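Local coordinates for DUF3299 domain-containing protein (Pseudomonas aeruginosa, PDB 4HSP) that is of unknown function but belongs to the DUF3299 family, probably carries a signal sequence in its natural form and has a beta-rich domain consistent with an OB-like fold, at residues Q10-A16 / P47-L52; D53-L59 / W116-K122. All coordinates share one frame; numbering follows the deposited sequence.

Interaction 1. Residues Q10-A16 / P47-L52. With EDO (1,2-ethanediol), chain E; EDO (1,2-ethanediol), chain H; EDO (1,2-ethanediol), chain G; EDO (1,2-ethanediol), chain D.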
ATOM      1  N   GLN A  10      18.086 -15.980  16.895  1.00 48.80           N
ATOM      2  CA  GLN A  10      17.920 -17.058  17.887  1.00 47.92           C
ATOM      3  C   GLN A  10      17.229 -18.284  17.244  1.00 51.51           C
ATOM      4  O   GLN A  10      17.154 -19.353  17.859  1.00 52.17           O
ATOM      5  CB  GLN A  10      17.122 -16.580  19.099  1.00 49.51           C
ATOM      6  CG  GLN A  10      17.850 -15.597  20.012  1.00 52.54           C
ATOM      7  CD  GLN A  10      16.940 -15.141  21.120  1.00 70.14           C
ATOM      8  OE1 GLN A  10      16.300 -14.097  21.043  1.00 69.99           O
ATOM      9  NE2 GLN A  10      16.807 -15.941  22.148  1.00 71.91           N
ATOM     10  N   LEU A  11      16.757 -18.133  15.992  1.00 45.77           N
ATOM     11  CA  LEU A  11      16.084 -19.201  15.271  1.00 45.15           C
ATOM     12  C   LEU A  11      17.075 -19.956  14.398  1.00 49.49           C
ATOM     13  O   LEU A  11      16.703 -20.952  13.789  1.00 51.24           O
ATOM     14  CB  LEU A  11      14.917 -18.622  14.442  1.00 44.13           C
ATOM     15  CG  LEU A  11      13.525 -18.619  15.090  1.00 47.00           C
ATOM     16  CD1 LEU A  11      13.513 -17.893  16.463  1.00 45.46           C
ATOM     17  CD2 LEU A  11      12.509 -18.047  14.140  1.00 46.03           C
ATOM     18  N   ILE A  12      18.334 -19.504  14.365  1.00 45.35           N
ATOM     19  CA  ILE A  12      19.413 -20.146  13.624  1.00 45.70           C
ATOM     20  C   ILE A  12      20.327 -20.847  14.635  1.00 55.10           C
ATOM     21  O   ILE A  12      20.938 -20.170  15.473  1.00 56.45           O
ATOM     22  CB  ILE A  12      20.203 -19.183  12.688  1.00 46.99           C
ATOM     23  CG1 ILE A  12      19.273 -18.503  11.651  1.00 44.89           C
ATOM     24  CG2 ILE A  12      21.310 -19.955  11.978  1.00 48.55           C
ATOM     25  CD1 ILE A  12      19.859 -17.391  10.937  1.00 46.73           C
ATOM     26  N   PRO A  13      20.437 -22.199  14.581  1.00 53.41           N
ATOM     27  CA  PRO A  13      21.307 -22.901  15.530  1.00 54.50           C
ATOM     28  C   PRO A  13      22.785 -22.597  15.308  1.00 59.91           C
ATOM     29  O   PRO A  13      23.187 -22.155  14.232  1.00 60.19           O
ATOM     30  CB  PRO A  13      21.000 -24.377  15.264  1.00 56.92           C
ATOM     31  CG  PRO A  13      20.471 -24.435  13.967  1.00 60.14           C
ATOM     32  CD  PRO A  13      19.755 -23.158  13.695  1.00 54.56           C
ATOM     33  N   ALA A  14      23.574 -22.789  16.361  1.00 56.41           N
ATOM     34  CA  ALA A  14      25.020 -22.604  16.365  1.00 55.25           C
ATOM     35  C   ALA A  14      25.644 -23.511  15.297  1.00 58.65           C
ATOM     36  O   ALA A  14      25.341 -24.715  15.256  1.00 58.92           O
ATOM     37  CB  ALA A  14      25.561 -22.939  17.747  1.00 56.40           C
ATOM     38  N   GLY A  15      26.424 -22.905  14.402  1.00 53.62           N
ATOM     39  CA  GLY A  15      27.098 -23.618  13.322  1.00 53.83           C
ATOM     40  C   GLY A  15      26.370 -23.592  11.995  1.00 57.08           C
ATOM     41  O   GLY A  15      26.999 -23.783  10.940  1.00 56.69           O
ATOM     42  N   ALA A  16      25.046 -23.322  12.032  1.00 52.54           N
ATOM     43  CA  ALA A  16      24.224 -23.250  10.826  1.00 52.09           C
ATOM     44  C   ALA A  16      24.535 -21.966  10.031  1.00 57.98           C
ATOM     45  O   ALA A  16      24.947 -20.965  10.629  1.00 58.20           O
ATOM     46  CB  ALA A  16      22.741 -23.318  11.178  1.00 51.83           C
ATOM     47  N   PRO A  47      18.718 -25.959   9.187  1.00 48.74           N
ATOM     48  CA  PRO A  47      18.697 -26.463  10.588  1.00 48.42           C
ATOM     49  C   PRO A  47      17.887 -25.567  11.552  1.00 52.29           C
ATOM     50  O   PRO A  47      17.875 -24.342  11.413  1.00 50.79           O
ATOM     51  CB  PRO A  47      20.176 -26.489  10.975  1.00 49.78           C
ATOM     52  CG  PRO A  47      20.910 -26.552   9.683  1.00 54.40           C
ATOM     53  CD  PRO A  47      20.105 -25.736   8.725  1.00 49.21           C
ATOM     54  N   VAL A  48      17.176 -26.190  12.505  1.00 50.63           N
ATOM     55  CA  VAL A  48      16.308 -25.507  13.480  1.00 50.44           C
ATOM     56  C   VAL A  48      16.818 -25.682  14.935  1.00 56.37           C
ATOM     57  O   VAL A  48      17.544 -26.644  15.223  1.00 57.09           O
ATOM     58  CB  VAL A  48      14.823 -25.974  13.353  1.00 54.85           C
ATOM     59  CG1 VAL A  48      14.232 -25.583  12.004  1.00 52.56           C
ATOM     60  CG2 VAL A  48      14.665 -27.478  13.619  1.00 56.55           C
ATOM     61  N   VAL A  49      16.440 -24.732  15.830  1.00 52.67           N
ATOM     62  CA  VAL A  49      16.778 -24.735  17.265  1.00 52.64           C
ATOM     63  C   VAL A  49      15.679 -25.509  17.972  1.00 59.30           C
ATOM     64  O   VAL A  49      14.604 -24.959  18.235  1.00 58.68           O
ATOM     65  CB  VAL A  49      16.969 -23.308  17.848  1.00 54.76           C
ATOM     66  CG1 VAL A  49      17.365 -23.351  19.320  1.00 55.05           C
ATOM     67  CG2 VAL A  49      17.989 -22.516  17.038  1.00 53.25           C
ATOM     68  N   LYS A  50      15.949 -26.797  18.258  1.00 58.41           N
ATOM     69  CA  LYS A  50      15.003 -27.716  18.888  1.00 61.02           C
ATOM     70  C   LYS A  50      14.616 -27.317  20.330  1.00 63.86           C
ATOM     71  O   LYS A  50      13.552 -27.733  20.790  1.00 64.01           O
ATOM     72  CB  LYS A  50      15.577 -29.143  18.890  1.00 67.66           C
ATOM     73  CG  LYS A  50      15.698 -29.785  17.500  1.00 90.87           C
ATOM     74  CD  LYS A  50      16.331 -31.173  17.642  1.00110.59           C
ATOM     75  CE  LYS A  50      16.608 -31.878  16.335  1.00121.89           C
ATOM     76  NZ  LYS A  50      17.199 -33.225  16.570  1.00131.47           N
ATOM     77  N   ALA A  51      15.446 -26.505  21.031  1.00 58.91           N
ATOM     78  CA  ALA A  51      15.165 -26.069  22.415  1.00 58.98           C
ATOM     79  C   ALA A  51      14.032 -25.030  22.487  1.00 63.85           C
ATOM     80  O   ALA A  51      13.610 -24.636  23.578  1.00 65.80           O
ATOM     81  CB  ALA A  51      16.425 -25.503  23.060  1.00 58.66           C
ATOM     82  N   LEU A  52      13.547 -24.596  21.332  1.00 59.50           N
ATOM     83  CA  LEU A  52      12.485 -23.610  21.248  1.00 58.93           C
ATOM     84  C   LEU A  52      11.111 -24.271  21.265  1.00 64.19           C
ATOM     85  O   LEU A  52      10.120 -23.571  21.436  1.00 64.83           O
ATOM     86  CB  LEU A  52      12.652 -22.754  19.958  1.00 56.30           C
ATOM     87  CG  LEU A  52      13.896 -21.823  19.869  1.00 59.06           C
ATOM     88  CD1 LEU A  52      13.919 -21.057  18.567  1.00 56.35           C
ATOM     89  CD2 LEU A  52      14.007 -20.855  21.069  1.00 59.37           C
TER
HETATM   90  C1  EDO E 204      21.740 -25.338  18.623  1.00 81.33           C
HETATM   91  O1  EDO E 204      21.894 -23.954  19.010  1.00 81.09           O
HETATM   92  C2  EDO E 204      20.220 -25.731  18.545  1.00 79.02           C
HETATM   93  O2  EDO E 204      19.973 -27.038  18.003  1.00 77.19           O
HETATM   94  C1  EDO H 207      26.725 -18.652  16.372  1.00 93.76           C
HETATM   95  O1  EDO H 207      25.546 -19.164  17.009  1.00 93.86           O
HETATM   96  C2  EDO H 207      27.456 -19.726  15.502  1.00 92.21           C
HETATM   97  O2  EDO H 207      26.825 -19.895  14.228  1.00 91.16           O
HETATM   98  C1  EDO G 206      21.972 -17.503  18.373  1.00 81.85           C
HETATM   99  O1  EDO G 206      21.556 -16.211  18.827  1.00 83.10           O
HETATM  100  C2  EDO G 206      21.076 -18.645  18.954  1.00 79.47           C
HETATM  101  O2  EDO G 206      21.305 -19.865  18.243  1.00 76.77           O
HETATM  102  C1  EDO D 203      15.278  -9.979  23.367  1.00 66.82           C
HETATM  103  O1  EDO D 203      15.376  -9.517  24.701  1.00 69.59           O
HETATM  104  C2  EDO D 203      16.443 -10.937  23.058  1.00 68.37           C
HETATM  105  O2  EDO D 203      15.962 -12.272  23.044  1.00 70.17           O
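Pro13 and Val49 bring two irregular loops together, their CA atoms 5.2 Å apart and no hydrogen bond passing between the segments. The 10-16 chain leaves a 3-10 turn and closes a type II beta turn from Pro13 to Ala16, in which Ala16 N bonds to Pro13 O; Gly15, with its positive phi, suits the third position. The Pro13 ring and Val49 carry much of the contact, with Pro47 beside them. Pro13 CG lies 3.6 Å from Pro47 CB, the two rings crossing at about a right angle, and Pro13 CD lies 3.8 Å from Val49 CG2. A proline has no N-H to satisfy, which suits a contact without hydrogen bonds. Val49 places CG1 anti to its backbone N (chi1 -178°), which turns CG2 onto the opposing main chain, 3.4 Å from Gln10 O. The leucines meet at their methyls, Leu11 CD1 to Leu52 CD1 3.8 Å, Leu11 buried and Leu52 nearer the surface. An ethanediol, probably from the crystallisation liquor, donates to Ile12 O. This surface contact joins the loop before helix 26-34 to the one leading into strand 55-68; Tyr135 of strand 132-144 bridges them, its hydroxyl bonding to Leu11 O and Val49 N.

Interaction 2. Residues D53-L59 / W116-K122. With SO4 (sulfate ion), chain B.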
ATOM      1  N   ASP A  53      11.046 -25.603  21.100  1.00 61.85           N
ATOM      2  CA  ASP A  53       9.783 -26.331  20.986  1.00 64.02           C
ATOM      3  C   ASP A  53       8.944 -26.266  22.243  1.00 68.95           C
ATOM      4  O   ASP A  53       9.402 -26.659  23.311  1.00 71.73           O
ATOM      5  CB  ASP A  53      10.008 -27.807  20.586  1.00 67.79           C
ATOM      6  CG  ASP A  53       8.746 -28.535  20.123  1.00 77.70           C
ATOM      7  OD1 ASP A  53       8.110 -28.069  19.149  1.00 76.89           O
ATOM      8  OD2 ASP A  53       8.417 -29.592  20.715  1.00 85.81           O
ATOM      9  N   GLY A  54       7.712 -25.789  22.088  1.00 63.16           N
ATOM     10  CA  GLY A  54       6.735 -25.708  23.170  1.00 63.34           C
ATOM     11  C   GLY A  54       6.742 -24.448  24.000  1.00 64.92           C
ATOM     12  O   GLY A  54       5.936 -24.326  24.916  1.00 66.49           O
ATOM     13  N   ILE A  55       7.626 -23.494  23.708  1.00 60.18           N
ATOM     14  CA  ILE A  55       7.680 -22.283  24.542  1.00 59.22           C
ATOM     15  C   ILE A  55       6.590 -21.270  24.122  1.00 63.98           C
ATOM     16  O   ILE A  55       6.023 -21.379  23.034  1.00 61.93           O
ATOM     17  CB  ILE A  55       9.109 -21.629  24.532  1.00 59.01           C
ATOM     18  CG1 ILE A  55       9.402 -20.886  23.208  1.00 55.43           C
ATOM     19  CG2 ILE A  55      10.232 -22.634  24.929  1.00 57.36           C
ATOM     20  CD1 ILE A  55      10.506 -19.935  23.274  1.00 53.91           C
ATOM     21  N   GLU A  56       6.308 -20.298  25.004  1.00 61.43           N
ATOM     22  CA  GLU A  56       5.443 -19.149  24.739  1.00 60.71           C
ATOM     23  C   GLU A  56       6.401 -18.084  24.234  1.00 61.23           C
ATOM     24  O   GLU A  56       7.272 -17.653  24.981  1.00 61.39           O
ATOM     25  CB  GLU A  56       4.676 -18.727  26.022  1.00 64.45           C
ATOM     26  CG  GLU A  56       3.247 -18.244  25.809  1.00 78.97           C
ATOM     27  CD  GLU A  56       2.276 -19.225  25.168  1.00 96.18           C
ATOM     28  OE1 GLU A  56       2.419 -20.452  25.382  1.00 77.36           O
ATOM     29  OE2 GLU A  56       1.350 -18.752  24.467  1.00 89.57           O
ATOM     30  N   ALA A  57       6.347 -17.750  22.952  1.00 56.13           N
ATOM     31  CA  ALA A  57       7.321 -16.810  22.365  1.00 53.68           C
ATOM     32  C   ALA A  57       6.677 -15.558  21.776  1.00 57.54           C
ATOM     33  O   ALA A  57       5.470 -15.508  21.591  1.00 58.69           O
ATOM     34  CB  ALA A  57       8.153 -17.514  21.299  1.00 52.39           C
ATOM     35  N   LYS A  58       7.503 -14.547  21.499  1.00 53.32           N
ATOM     36  CA  LYS A  58       7.118 -13.255  20.927  1.00 52.80           C
ATOM     37  C   LYS A  58       8.198 -12.884  19.902  1.00 56.32           C
ATOM     38  O   LYS A  58       9.390 -12.833  20.215  1.00 54.16           O
ATOM     39  CB  LYS A  58       6.981 -12.229  22.061  1.00 55.76           C
ATOM     40  CG  LYS A  58       6.692 -10.798  21.663  1.00 58.66           C
ATOM     41  CD  LYS A  58       7.017  -9.905  22.856  1.00 64.73           C
ATOM     42  CE  LYS A  58       6.508  -8.500  22.713  1.00 76.51           C
ATOM     43  NZ  LYS A  58       6.933  -7.670  23.865  1.00 87.86           N
ATOM     44  N   LEU A  59       7.793 -12.690  18.669  1.00 53.19           N
ATOM     45  CA  LEU A  59       8.741 -12.398  17.602  1.00 51.06           C
ATOM     46  C   LEU A  59       8.230 -11.262  16.710  1.00 53.00           C
ATOM     47  O   LEU A  59       7.019 -11.219  16.448  1.00 52.76           O
ATOM     48  CB  LEU A  59       8.893 -13.705  16.804  1.00 50.55           C
ATOM     49  CG  LEU A  59      10.001 -13.893  15.787  1.00 53.57           C
ATOM     50  CD1 LEU A  59      11.399 -13.680  16.383  1.00 49.79           C
ATOM     51  CD2 LEU A  59       9.895 -15.295  15.210  1.00 59.24           C
ATOM     52  N   TRP A 116       4.109  -7.637  16.092  1.00 49.61           N
ATOM     53  CA  TRP A 116       4.531  -8.520  17.173  1.00 49.66           C
ATOM     54  C   TRP A 116       3.565  -9.716  17.147  1.00 51.91           C
ATOM     55  O   TRP A 116       2.352  -9.518  17.205  1.00 49.74           O
ATOM     56  CB  TRP A 116       4.501  -7.823  18.562  1.00 49.78           C
ATOM     57  CG  TRP A 116       5.618  -6.857  18.793  1.00 50.14           C
ATOM     58  CD1 TRP A 116       5.541  -5.492  18.808  1.00 53.32           C
ATOM     59  CD2 TRP A 116       7.001  -7.184  18.968  1.00 48.86           C
ATOM     60  NE1 TRP A 116       6.799  -4.949  18.924  1.00 52.51           N
ATOM     61  CE2 TRP A 116       7.716  -5.966  19.033  1.00 52.74           C
ATOM     62  CE3 TRP A 116       7.711  -8.395  19.068  1.00 49.18           C
ATOM     63  CZ2 TRP A 116       9.098  -5.923  19.238  1.00 50.68           C
ATOM     64  CZ3 TRP A 116       9.083  -8.351  19.258  1.00 49.35           C
ATOM     65  CH2 TRP A 116       9.769  -7.130  19.305  1.00 49.58           C
ATOM     66  N   VAL A 117       4.089 -10.932  16.972  1.00 50.04           N
ATOM     67  CA  VAL A 117       3.278 -12.155  17.023  1.00 51.29           C
ATOM     68  C   VAL A 117       3.675 -12.928  18.311  1.00 57.08           C
ATOM     69  O   VAL A 117       4.816 -13.371  18.434  1.00 56.11           O
ATOM     70  CB  VAL A 117       3.380 -13.055  15.756  1.00 52.74           C
ATOM     71  CG1 VAL A 117       2.543 -14.312  15.935  1.00 53.32           C
ATOM     72  CG2 VAL A 117       2.972 -12.309  14.488  1.00 51.35           C
ATOM     73  N   GLU A 118       2.738 -13.074  19.244  1.00 56.06           N
ATOM     74  CA  GLU A 118       2.897 -13.821  20.497  1.00 57.13           C
ATOM     75  C   GLU A 118       2.064 -15.070  20.449  1.00 62.95           C
ATOM     76  O   GLU A 118       0.914 -15.010  20.010  1.00 64.81           O
ATOM     77  CB  GLU A 118       2.429 -12.980  21.711  1.00 60.02           C
ATOM     78  CG  GLU A 118       3.070 -11.606  21.825  1.00 74.63           C
ATOM     79  CD  GLU A 118       2.549 -10.726  22.944  1.00 97.89           C
ATOM     80  OE1 GLU A 118       2.018 -11.277  23.936  1.00 83.96           O
ATOM     81  OE2 GLU A 118       2.698  -9.486  22.844  1.00 98.14           O
ATOM     82  N   GLY A 119       2.578 -16.162  20.996  1.00 58.73           N
ATOM     83  CA  GLY A 119       1.816 -17.408  21.084  1.00 58.83           C
ATOM     84  C   GLY A 119       2.648 -18.634  21.368  1.00 59.70           C
ATOM     85  O   GLY A 119       3.829 -18.518  21.652  1.00 57.09           O
ATOM     86  N   THR A 120       2.038 -19.817  21.309  1.00 59.60           N
ATOM     87  CA  THR A 120       2.726 -21.095  21.529  1.00 59.21           C
ATOM     88  C   THR A 120       3.593 -21.365  20.306  1.00 61.31           C
ATOM     89  O   THR A 120       3.105 -21.344  19.169  1.00 61.75           O
ATOM     90  CB  THR A 120       1.713 -22.222  21.830  1.00 65.04           C
ATOM     91  OG1 THR A 120       0.856 -21.795  22.894  1.00 69.53           O
ATOM     92  CG2 THR A 120       2.395 -23.545  22.194  1.00 56.97           C
ATOM     93  N   PHE A 121       4.882 -21.595  20.555  1.00 55.82           N
ATOM     94  CA  PHE A 121       5.910 -21.794  19.554  1.00 53.66           C
ATOM     95  C   PHE A 121       6.305 -23.256  19.454  1.00 59.08           C
ATOM     96  O   PHE A 121       6.722 -23.846  20.436  1.00 60.66           O
ATOM     97  CB  PHE A 121       7.123 -20.917  19.916  1.00 54.12           C
ATOM     98  CG  PHE A 121       8.133 -20.725  18.815  1.00 53.71           C
ATOM     99  CD1 PHE A 121       7.927 -19.783  17.819  1.00 56.41           C
ATOM    100  CD2 PHE A 121       9.292 -21.481  18.774  1.00 55.29           C
ATOM    101  CE1 PHE A 121       8.881 -19.580  16.820  1.00 55.69           C
ATOM    102  CE2 PHE A 121      10.225 -21.307  17.748  1.00 56.43           C
ATOM    103  CZ  PHE A 121      10.028 -20.341  16.795  1.00 53.39           C
ATOM    104  N   LYS A 122       6.237 -23.812  18.245  1.00 57.19           N
ATOM    105  CA  LYS A 122       6.544 -25.209  17.921  1.00 59.06           C
ATOM    106  C   LYS A 122       7.646 -25.335  16.878  1.00 61.47           C
ATOM    107  O   LYS A 122       7.657 -24.600  15.887  1.00 60.01           O
ATOM    108  CB  LYS A 122       5.284 -25.898  17.337  1.00 64.78           C
ATOM    109  CG  LYS A 122       4.358 -26.593  18.298  1.00 88.54           C
ATOM    110  CD  LYS A 122       3.442 -27.525  17.483  1.00106.28           C
ATOM    111  CE  LYS A 122       3.771 -28.997  17.660  1.00122.03           C
ATOM    112  NZ  LYS A 122       5.091 -29.378  17.078  1.00127.54           N
TER
HETATM  113  S   SO4 B 201       7.496 -21.708  28.636  0.50 66.04           S
HETATM  114  O1  SO4 B 201       6.342 -20.898  29.039  0.50 66.85           O
HETATM  115  O2  SO4 B 201       8.063 -21.034  27.483  0.50 69.84           O
HETATM  116  O3  SO4 B 201       8.540 -21.759  29.666  0.50 64.29           O
HETATM  117  O4  SO4 B 201       7.035 -23.060  28.305  0.50 65.74           O
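An antiparallel beta ladder, opened by a G1 bulge and bent at a glycine corner, joins strand 55-59 to residues 116-122. In the bulge Gly54 and Ile55 both face Phe121: Gly54 N donates to Phe121 O over 2.7 Å, and glycine adopts the positive phi of Gly54 easily. Phe121 N returns a straighter bond to Ile55 O, also 2.7 Å. Ala57 pairs with Gly119 and Leu59 with Val117 through two bonds each; Gly119, where the chain turns a corner, has extended angles at positive phi that suit a residue without a side chain. On one face, Lys58 runs extended from a CG anti to its backbone N (chi1 175°), which lays the chain across Trp116. Its CE sits over the indole face, 4.2 Å from the six-membered ring centroid, and NZ makes a cation-pi contact at 5.0 Å. Alongside, Lys58 CG packs on Glu118 CG at 3.7 Å, the two side chains pointing the same way with their aliphatic parts in contact. The other face, with Ile55, Leu59 and Val117, is apolar: Ala57 CB, small enough to lie against the neighbouring ring, touches Phe121 CB at 3.8 Å. At the bulge end Asp53 OD1 accepts from Val123 N and makes a long salt bridge to Lys122 NZ, 3.9 Å away, while Lys122 NZ also makes a salt bridge to Glu124. Glu56 N donates to O2 of a sulfate, probably from the crystallisation liquor, which Arg4 also binds. Strand 132-144 flanks residues 116-122, strand 4-5 pairs beside 55-59, and His26 of the second subunit meets Trp116 edge-to-face.

Overall arrangement
From the N terminus, the chain leaves strand 4-5 and enters residues 10-16, the first half of interaction 1; after helix 26-34 it returns at 47-52, closing a loop that contains no strand. Residue 53 follows at once, so interaction 2 opens where interaction 1 ends, and the two stand in series with neither nesting nor crossing. Interaction 2 closes a longer, strand-rich excursion through strands 73-80, 98-102 and 105-107. The centres of the two interactions lie about 15 Å apart, yet they touch: Leu52 O packs against Phe121 CD2, and Leu11 reaches both Leu59 and Phe121. The surface loops around the helix are thereby tied to the apolar face of the sheet that carries Leu59 and Phe121.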